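Local coordinates for ALDH21) (Physcomitrella patens subsp. patens, PDB 5MZ5), which acts as an NADP(+)-dependent succinic semialdehyde dehydrogenase of the aldehyde dehydrogenase family, oxidising the aldehyde to the acid, at residues K76-A81 and D250-D255; R307-G312 and A342-L347; S215-S220 and P361-S366. One frame throughout, in Å; residues are numbered along the deposited sequence.

Interaction 1 (K76-A81 and D250-D255); sequences KDIDDA and DMFTVD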
# COMPACT_ATOMS: atom_id res chain seq x y z
N LYS A 76 4.22 -44.13 9.92
CA LYS A 76 5.48 -43.73 10.54
C LYS A 76 6.18 -42.67 9.67
O LYS A 76 6.71 -41.72 10.24
CB LYS A 76 6.39 -44.93 10.82
CG LYS A 76 7.48 -44.62 11.83
CD LYS A 76 8.80 -45.30 11.47
CE LYS A 76 9.85 -45.16 12.54
NZ LYS A 76 10.38 -43.78 12.62
N ASP A 77 6.15 -42.83 8.32
CA ASP A 77 6.72 -41.87 7.38
C ASP A 77 6.07 -40.50 7.54
O ASP A 77 6.77 -39.49 7.63
CB ASP A 77 6.59 -42.35 5.92
CG ASP A 77 7.38 -43.59 5.56
OD1 ASP A 77 8.47 -43.79 6.16
OD2 ASP A 77 6.93 -44.34 4.67
N ILE A 78 4.71 -40.46 7.62
CA ILE A 78 3.96 -39.21 7.79
C ILE A 78 4.32 -38.54 9.12
O ILE A 78 4.59 -37.34 9.14
CB ILE A 78 2.43 -39.40 7.57
CG1 ILE A 78 2.15 -40.07 6.21
CG2 ILE A 78 1.69 -38.06 7.66
CD1 ILE A 78 0.94 -40.95 6.23
N ASP A 79 4.39 -39.33 10.22
CA ASP A 79 4.80 -38.82 11.53
C ASP A 79 6.19 -38.20 11.49
O ASP A 79 6.38 -37.11 12.02
CB ASP A 79 4.77 -39.92 12.59
CG ASP A 79 3.48 -39.96 13.36
OD1 ASP A 79 2.93 -38.87 13.63
OD2 ASP A 79 3.03 -41.08 13.71
N ASP A 80 7.14 -38.88 10.84
CA ASP A 80 8.52 -38.44 10.68
C ASP A 80 8.59 -37.17 9.84
O ASP A 80 9.37 -36.28 10.17
CB ASP A 80 9.40 -39.56 10.07
CG ASP A 80 9.61 -40.79 10.95
OD1 ASP A 80 9.38 -40.69 12.18
OD2 ASP A 80 10.01 -41.84 10.41
N ALA A 81 7.75 -37.09 8.78
CA ALA A 81 7.65 -35.93 7.88
C ALA A 81 7.19 -34.70 8.64
O ALA A 81 7.79 -33.62 8.49
CB ALA A 81 6.70 -36.23 6.72
N ASP A 250 -6.16 -38.84 6.80
CA ASP A 250 -6.72 -37.99 7.86
C ASP A 250 -5.67 -37.19 8.65
O ASP A 250 -6.00 -36.12 9.17
CB ASP A 250 -7.62 -38.81 8.82
CG ASP A 250 -8.54 -37.93 9.64
OD1 ASP A 250 -9.23 -37.08 9.05
OD2 ASP A 250 -8.55 -38.08 10.89
N MET A 251 -4.41 -37.68 8.72
CA MET A 251 -3.30 -36.99 9.39
C MET A 251 -3.09 -35.56 8.84
O MET A 251 -2.84 -34.63 9.60
CB MET A 251 -2.00 -37.81 9.25
CG MET A 251 -2.07 -39.17 9.95
SD MET A 251 -0.50 -40.06 9.88
CE MET A 251 0.47 -39.08 11.05
N PHE A 252 -3.31 -35.38 7.52
CA PHE A 252 -3.20 -34.10 6.83
C PHE A 252 -4.28 -33.11 7.26
O PHE A 252 -4.09 -31.88 7.14
CB PHE A 252 -3.23 -34.32 5.31
CG PHE A 252 -1.91 -34.86 4.81
CD1 PHE A 252 -1.64 -36.23 4.83
CD2 PHE A 252 -0.92 -33.99 4.36
CE1 PHE A 252 -0.40 -36.73 4.40
CE2 PHE A 252 0.32 -34.49 3.93
CZ PHE A 252 0.57 -35.85 3.96
N THR A 253 -5.40 -33.63 7.78
CA THR A 253 -6.51 -32.82 8.25
C THR A 253 -6.39 -32.43 9.74
O THR A 253 -6.42 -31.26 10.07
CB THR A 253 -7.85 -33.53 7.93
OG1 THR A 253 -7.97 -33.61 6.51
CG2 THR A 253 -9.07 -32.83 8.53
N VAL A 254 -6.26 -33.43 10.61
CA VAL A 254 -6.36 -33.30 12.07
C VAL A 254 -5.06 -33.00 12.83
O VAL A 254 -5.15 -32.52 13.97
CB VAL A 254 -7.06 -34.56 12.67
CG1 VAL A 254 -8.40 -34.81 11.97
CG2 VAL A 254 -6.17 -35.80 12.61
N ASP A 255 -3.89 -33.33 12.27
CA ASP A 255 -2.64 -33.18 13.01
C ASP A 255 -2.40 -31.75 13.52
O ASP A 255 -2.39 -30.80 12.76
CB ASP A 255 -1.43 -33.71 12.23
CG ASP A 255 -0.35 -34.14 13.19
OD1 ASP A 255 0.38 -33.27 13.68
OD2 ASP A 255 -0.28 -35.33 13.49

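Interaction 2 (R307-G312 and A342-L347); sequences RLINGG and AAVKKL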
# COMPACT_ATOMS: atom_id res chain seq x y z
N ARG A 307 -13.31 -17.88 -27.70
CA ARG A 307 -13.16 -17.76 -26.24
C ARG A 307 -14.21 -18.56 -25.50
O ARG A 307 -13.91 -19.13 -24.45
CB ARG A 307 -13.13 -16.29 -25.80
CG ARG A 307 -11.97 -15.50 -26.43
CD ARG A 307 -10.68 -15.61 -25.67
NE ARG A 307 -9.96 -16.84 -25.94
CZ ARG A 307 -9.13 -17.43 -25.09
NH1 ARG A 307 -8.93 -16.92 -23.88
NH2 ARG A 307 -8.50 -18.55 -25.43
N LEU A 308 -15.43 -18.66 -26.07
CA LEU A 308 -16.51 -19.46 -25.50
C LEU A 308 -16.18 -20.96 -25.61
O LEU A 308 -16.49 -21.73 -24.70
CB LEU A 308 -17.84 -19.16 -26.18
CG LEU A 308 -18.44 -17.78 -25.96
CD1 LEU A 308 -19.74 -17.65 -26.75
CD2 LEU A 308 -18.65 -17.49 -24.47
N ILE A 309 -15.50 -21.35 -26.71
CA ILE A 309 -15.03 -22.73 -26.94
C ILE A 309 -13.96 -23.06 -25.88
O ILE A 309 -14.04 -24.11 -25.24
CB ILE A 309 -14.53 -22.94 -28.40
CG1 ILE A 309 -15.70 -22.94 -29.41
CG2 ILE A 309 -13.61 -24.19 -28.56
CD1 ILE A 309 -16.71 -24.21 -29.33
N ASN A 310 -12.99 -22.14 -25.67
CA ASN A 310 -11.94 -22.31 -24.66
C ASN A 310 -12.58 -22.48 -23.28
O ASN A 310 -12.25 -23.43 -22.56
CB ASN A 310 -10.93 -21.15 -24.69
CG ASN A 310 -9.88 -21.26 -23.59
OD1 ASN A 310 -8.95 -22.08 -23.65
ND2 ASN A 310 -10.06 -20.52 -22.52
N GLY A 311 -13.53 -21.62 -22.94
CA GLY A 311 -14.23 -21.69 -21.67
C GLY A 311 -14.95 -23.00 -21.42
O GLY A 311 -14.77 -23.64 -20.38
N GLY A 312 -15.76 -23.39 -22.38
CA GLY A 312 -16.57 -24.60 -22.29
C GLY A 312 -15.88 -25.93 -22.44
O GLY A 312 -16.41 -26.94 -21.96
N ALA A 342 -21.26 -25.37 -34.38
CA ALA A 342 -20.38 -25.68 -35.52
C ALA A 342 -18.90 -25.78 -35.06
O ALA A 342 -18.20 -26.71 -35.47
CB ALA A 342 -20.52 -24.63 -36.62
N ALA A 343 -18.46 -24.88 -34.17
CA ALA A 343 -17.10 -24.91 -33.64
C ALA A 343 -16.84 -26.10 -32.71
O ALA A 343 -15.76 -26.68 -32.79
CB ALA A 343 -16.75 -23.58 -32.98
N VAL A 344 -17.84 -26.53 -31.89
CA VAL A 344 -17.62 -27.70 -31.00
C VAL A 344 -17.51 -28.98 -31.84
O VAL A 344 -16.75 -29.88 -31.46
CB VAL A 344 -18.55 -27.90 -29.74
CG1 VAL A 344 -19.31 -26.65 -29.33
CG2 VAL A 344 -19.47 -29.10 -29.85
N LYS A 345 -18.23 -29.05 -32.99
CA LYS A 345 -18.21 -30.19 -33.91
C LYS A 345 -16.86 -30.39 -34.60
O LYS A 345 -16.57 -31.49 -35.06
CB LYS A 345 -19.36 -30.09 -34.94
CG LYS A 345 -20.70 -30.51 -34.35
CD LYS A 345 -21.87 -30.12 -35.23
CE LYS A 345 -22.84 -31.25 -35.46
NZ LYS A 345 -23.69 -31.54 -34.28
N LYS A 346 -16.02 -29.34 -34.61
CA LYS A 346 -14.69 -29.34 -35.22
C LYS A 346 -13.59 -29.75 -34.24
O LYS A 346 -12.46 -30.00 -34.68
CB LYS A 346 -14.38 -27.95 -35.82
CG LYS A 346 -15.15 -27.65 -37.10
CD LYS A 346 -14.85 -26.24 -37.62
CE LYS A 346 -15.56 -25.96 -38.93
NZ LYS A 346 -14.96 -24.82 -39.66
N LEU A 347 -13.90 -29.79 -32.91
CA LEU A 347 -12.94 -30.09 -31.85
C LEU A 347 -12.40 -31.51 -31.95
O LEU A 347 -13.18 -32.45 -31.96
CB LEU A 347 -13.49 -29.79 -30.45
CG LEU A 347 -13.86 -28.33 -30.12
CD1 LEU A 347 -14.51 -28.22 -28.74
CD2 LEU A 347 -12.65 -27.39 -30.24

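Interaction 3 (S215-S220 and P361-S366); sequences SRTPLS and PMISES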
# COMPACT_ATOMS: atom_id res chain seq x y z
N SER A 215 -3.32 -39.16 -5.54
CA SER A 215 -2.82 -40.51 -5.82
C SER A 215 -2.89 -40.90 -7.30
O SER A 215 -2.03 -41.66 -7.76
CB SER A 215 -3.50 -41.54 -4.94
OG SER A 215 -2.92 -41.46 -3.65
N ARG A 216 -3.84 -40.34 -8.06
CA ARG A 216 -3.98 -40.59 -9.50
C ARG A 216 -2.92 -39.84 -10.32
O ARG A 216 -2.56 -40.30 -11.40
CB ARG A 216 -5.38 -40.20 -9.99
CG ARG A 216 -6.35 -41.38 -10.01
CD ARG A 216 -7.70 -41.02 -10.61
NE ARG A 216 -8.49 -40.17 -9.71
CZ ARG A 216 -9.81 -40.03 -9.75
NH1 ARG A 216 -10.53 -40.72 -10.63
NH2 ARG A 216 -10.43 -39.23 -8.90
N THR A 217 -2.46 -38.65 -9.83
CA THR A 217 -1.50 -37.81 -10.54
C THR A 217 -0.35 -37.32 -9.61
O THR A 217 -0.17 -36.11 -9.47
CB THR A 217 -2.24 -36.60 -11.15
OG1 THR A 217 -2.80 -35.82 -10.08
CG2 THR A 217 -3.32 -36.98 -12.17
N PRO A 218 0.49 -38.20 -9.01
CA PRO A 218 1.52 -37.70 -8.08
C PRO A 218 2.87 -37.34 -8.69
O PRO A 218 3.69 -36.77 -7.99
CB PRO A 218 1.69 -38.88 -7.11
CG PRO A 218 1.46 -40.08 -7.96
CD PRO A 218 0.47 -39.69 -9.03
N LEU A 219 3.13 -37.74 -9.93
CA LEU A 219 4.45 -37.62 -10.55
C LEU A 219 4.92 -36.20 -10.73
O LEU A 219 6.13 -35.97 -10.62
CB LEU A 219 4.53 -38.39 -11.87
CG LEU A 219 3.96 -39.80 -11.87
CD1 LEU A 219 4.00 -40.35 -13.27
CD2 LEU A 219 4.70 -40.73 -10.87
N SER A 220 4.01 -35.26 -11.01
CA SER A 220 4.31 -33.83 -11.20
C SER A 220 4.82 -33.25 -9.90
O SER A 220 5.81 -32.50 -9.89
CB SER A 220 3.08 -33.07 -11.68
OG SER A 220 2.78 -33.44 -13.01
N PRO A 361 -9.07 -37.78 -22.87
CA PRO A 361 -10.10 -38.54 -22.14
C PRO A 361 -10.39 -37.94 -20.77
O PRO A 361 -9.64 -37.07 -20.31
CB PRO A 361 -9.49 -39.93 -22.03
CG PRO A 361 -8.00 -39.69 -22.01
CD PRO A 361 -7.75 -38.45 -22.82
N MET A 362 -11.44 -38.42 -20.10
CA MET A 362 -11.72 -37.99 -18.73
C MET A 362 -10.73 -38.76 -17.82
O MET A 362 -10.09 -39.72 -18.29
CB MET A 362 -13.21 -38.21 -18.35
CG MET A 362 -14.19 -37.36 -19.17
SD MET A 362 -14.12 -35.55 -18.90
CE MET A 362 -13.04 -35.03 -20.30
N ILE A 363 -10.56 -38.32 -16.56
CA ILE A 363 -9.60 -38.91 -15.62
C ILE A 363 -9.81 -40.43 -15.44
O ILE A 363 -8.84 -41.15 -15.21
CB ILE A 363 -9.55 -38.14 -14.27
CG1 ILE A 363 -8.24 -38.43 -13.48
CG2 ILE A 363 -10.81 -38.36 -13.41
CD1 ILE A 363 -6.91 -37.94 -14.13
N SER A 364 -11.05 -40.90 -15.59
CA SER A 364 -11.43 -42.31 -15.48
C SER A 364 -12.70 -42.58 -16.26
O SER A 364 -13.44 -41.65 -16.59
CB SER A 364 -11.62 -42.71 -14.01
OG SER A 364 -12.76 -42.08 -13.44
N GLU A 365 -12.97 -43.88 -16.54
CA GLU A 365 -14.17 -44.33 -17.23
C GLU A 365 -15.41 -44.05 -16.36
O GLU A 365 -16.46 -43.69 -16.89
CB GLU A 365 -14.05 -45.81 -17.61
CG GLU A 365 -15.10 -46.29 -18.59
CD GLU A 365 -14.91 -47.67 -19.19
OE1 GLU A 365 -15.89 -48.44 -19.21
OE2 GLU A 365 -13.80 -47.96 -19.69
N SER A 366 -15.25 -44.19 -15.02
CA SER A 366 -16.28 -43.92 -14.01
C SER A 366 -16.67 -42.42 -14.03
O SER A 366 -17.87 -42.09 -13.96
CB SER A 366 -15.78 -44.35 -12.63
OG SER A 366 -16.40 -43.67 -11.56

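Interaction 1 (K76-A81 and D250-D255)
Met251 lays its thioether across the branched side of Ile78, with SD 3.7 Å from Ile78 CG2 and CE at the same distance from that methyl. The chain of Met251 leaves the backbone fairly straight and bends at its last torsion (chi3 72°), which carries CE round toward Asp79 as well, 3.6 Å from Asp79 OD1. This carboxylate crosses the methionine at about a right angle and makes no hydrogen bond to it; its polar partner is Arg257, whose NH1 it meets in a salt bridge. Arg257 also pairs with Asp255, so one guanidinium stands between two acids that would otherwise probably repel each other. Ile78 CG2 also comes obliquely to the Phe252 ring, 4.1 Å from Phe252 CE1. That one methyl therefore touches both Met251 and Phe252, neighbours on the short helix 251-254. Shortening Met251 to an alanine removes the thioether from beside Ile78 and Asp79 and would probably open a gap there, leaving Phe252 as the remaining apolar neighbour of Ile78 on this helix. Within the cofactor-binding domain, the contact joins the start of helix 75-94 to the short helix 251-254 of its Rossmann-type core, and no other subunit touches the two segments. Ile78 and Phe252 both touch Val244, Phe252 reaches Val210 and the NADP(+)-binding Lys212 on strand 209-212, and helix 267-276 packs against Thr253 and Val254.

Interaction 2 (R307-G312 and A342-L347)
Ile309 is the bump of this contact, a single branched side chain on helix 301-313 received by Ala343 and Val344 near the end of helix 333-345 and by Leu347 in the turn that follows. Both helices belong to the alpha/beta catalytic domain of the aldehyde dehydrogenase fold: helix 301-313 is the crossover between the parallel neighbours 290-294 and 323-329, and helix 333-345 follows the second of these strands. The side chains that meet are all apolar, and no hydrogen bond runs from one segment to the other. Ile309 divides the work between its two branches. The longer one, CG1 and CD1, runs into the hollow beside Ala343, where the small methyl leaves room for it: Ala343 CB lies 3.7 Å from Ile309 CD1 and 3.8 Å from Ile309 CG1. The shorter branch is a methyl set anti to the backbone N (CG1 then at chi1 -72°), and it meets Leu347, with Ile309 CG2 3.7 Å from Leu347 CD2. These two side chains slide past each other in opposite directions; the leucine borders the short branch and the alanine the long one. Backbones come close enough for this, the CA atoms of Ile309 and Val344 being 6.9 Å apart. Around the pair, Phe340 touches Ile309 from helix 333-345, Phe313 packs on Val344 and Leu347, and Tyr358 rests against both Ile309 and Leu347. The end of the long arm is lodged against Val344 by side chain and backbone alike: Ile309 CD1 is 3.6 Å from Val344 CG1 and equally far from Val344 N.

Interaction 3 (S215-S220 and P361-S366)
Arg216 and Ile363 are brought together by a bend in one chain and a branch in the other. The arginine runs extended through chi2 and then turns at chi3 (-72°), which swings its guanidinium onto the isoleucine. Ile363 holds CG1 anti to its backbone N (chi1 -161°) and thereby puts CG2 between the N and the carbonyl carbon, facing the arginine. The two side chains meet at a slant, each of the isoleucine's branches taking a different part of the arginine. Ile363 CG1 lies 3.9 Å from Arg216 CD, against the aliphatic arm, while Ile363 CG2 sits over one face of the guanidinium, 3.7 Å from Arg216 NH1. The hydroxyl of Ser364 comes instead to the edge of that flat group, close to its plane, with OG 3.8 Å from Arg216 NH1, too long for a hydrogen bond. The hydroxyl's hydrogen bond lies elsewhere: Ser364 is the N-cap of helix 365-380 and its OG accepts from Ala367 N. Next along the chain, Thr217 CG2 comes within 4.2 Å of Ile363 CD1.

Segment 215-220 runs from the loop after strand 209-212 into helix 219-229 of the cofactor domain, and its Ser215 is one of the NADP(+)-binding residues. Trp188, another of them, makes a cation-pi contact with Arg216 and also packs on Thr217 and Ile363; Gln318 holds the backbone N of Ile363. With no hydrogen bond or salt bridge between 215-220 and 361-366, the two segments meet mainly by van der Waals packing. Arg216 gives one face of its guanidinium to a methyl, and its charge is probably eased in part by the indole of Trp188.

From the N terminus, the chain first enters interaction 1 at 76-81 and leaves it at 250-255, closing a loop of 168 residues that ties helix 75-94 to helix 251-254 inside the cofactor-binding domain. Within that loop, 215-220 opens interaction 3, which closes only at 361-366, so interactions 1 and 3 cross. Interaction 2, a short closure between 307-312 and 342-347, falls inside the span of interaction 3 and after interaction 1 has ended. It stays within the catalytic domain, whereas interaction 3 connects that domain to the cofactor-binding one. Interactions 1 and 2 lie on opposite sides of the chain's centre, their centres 44 Å apart, and interaction 3 has its centre 24 Å from each.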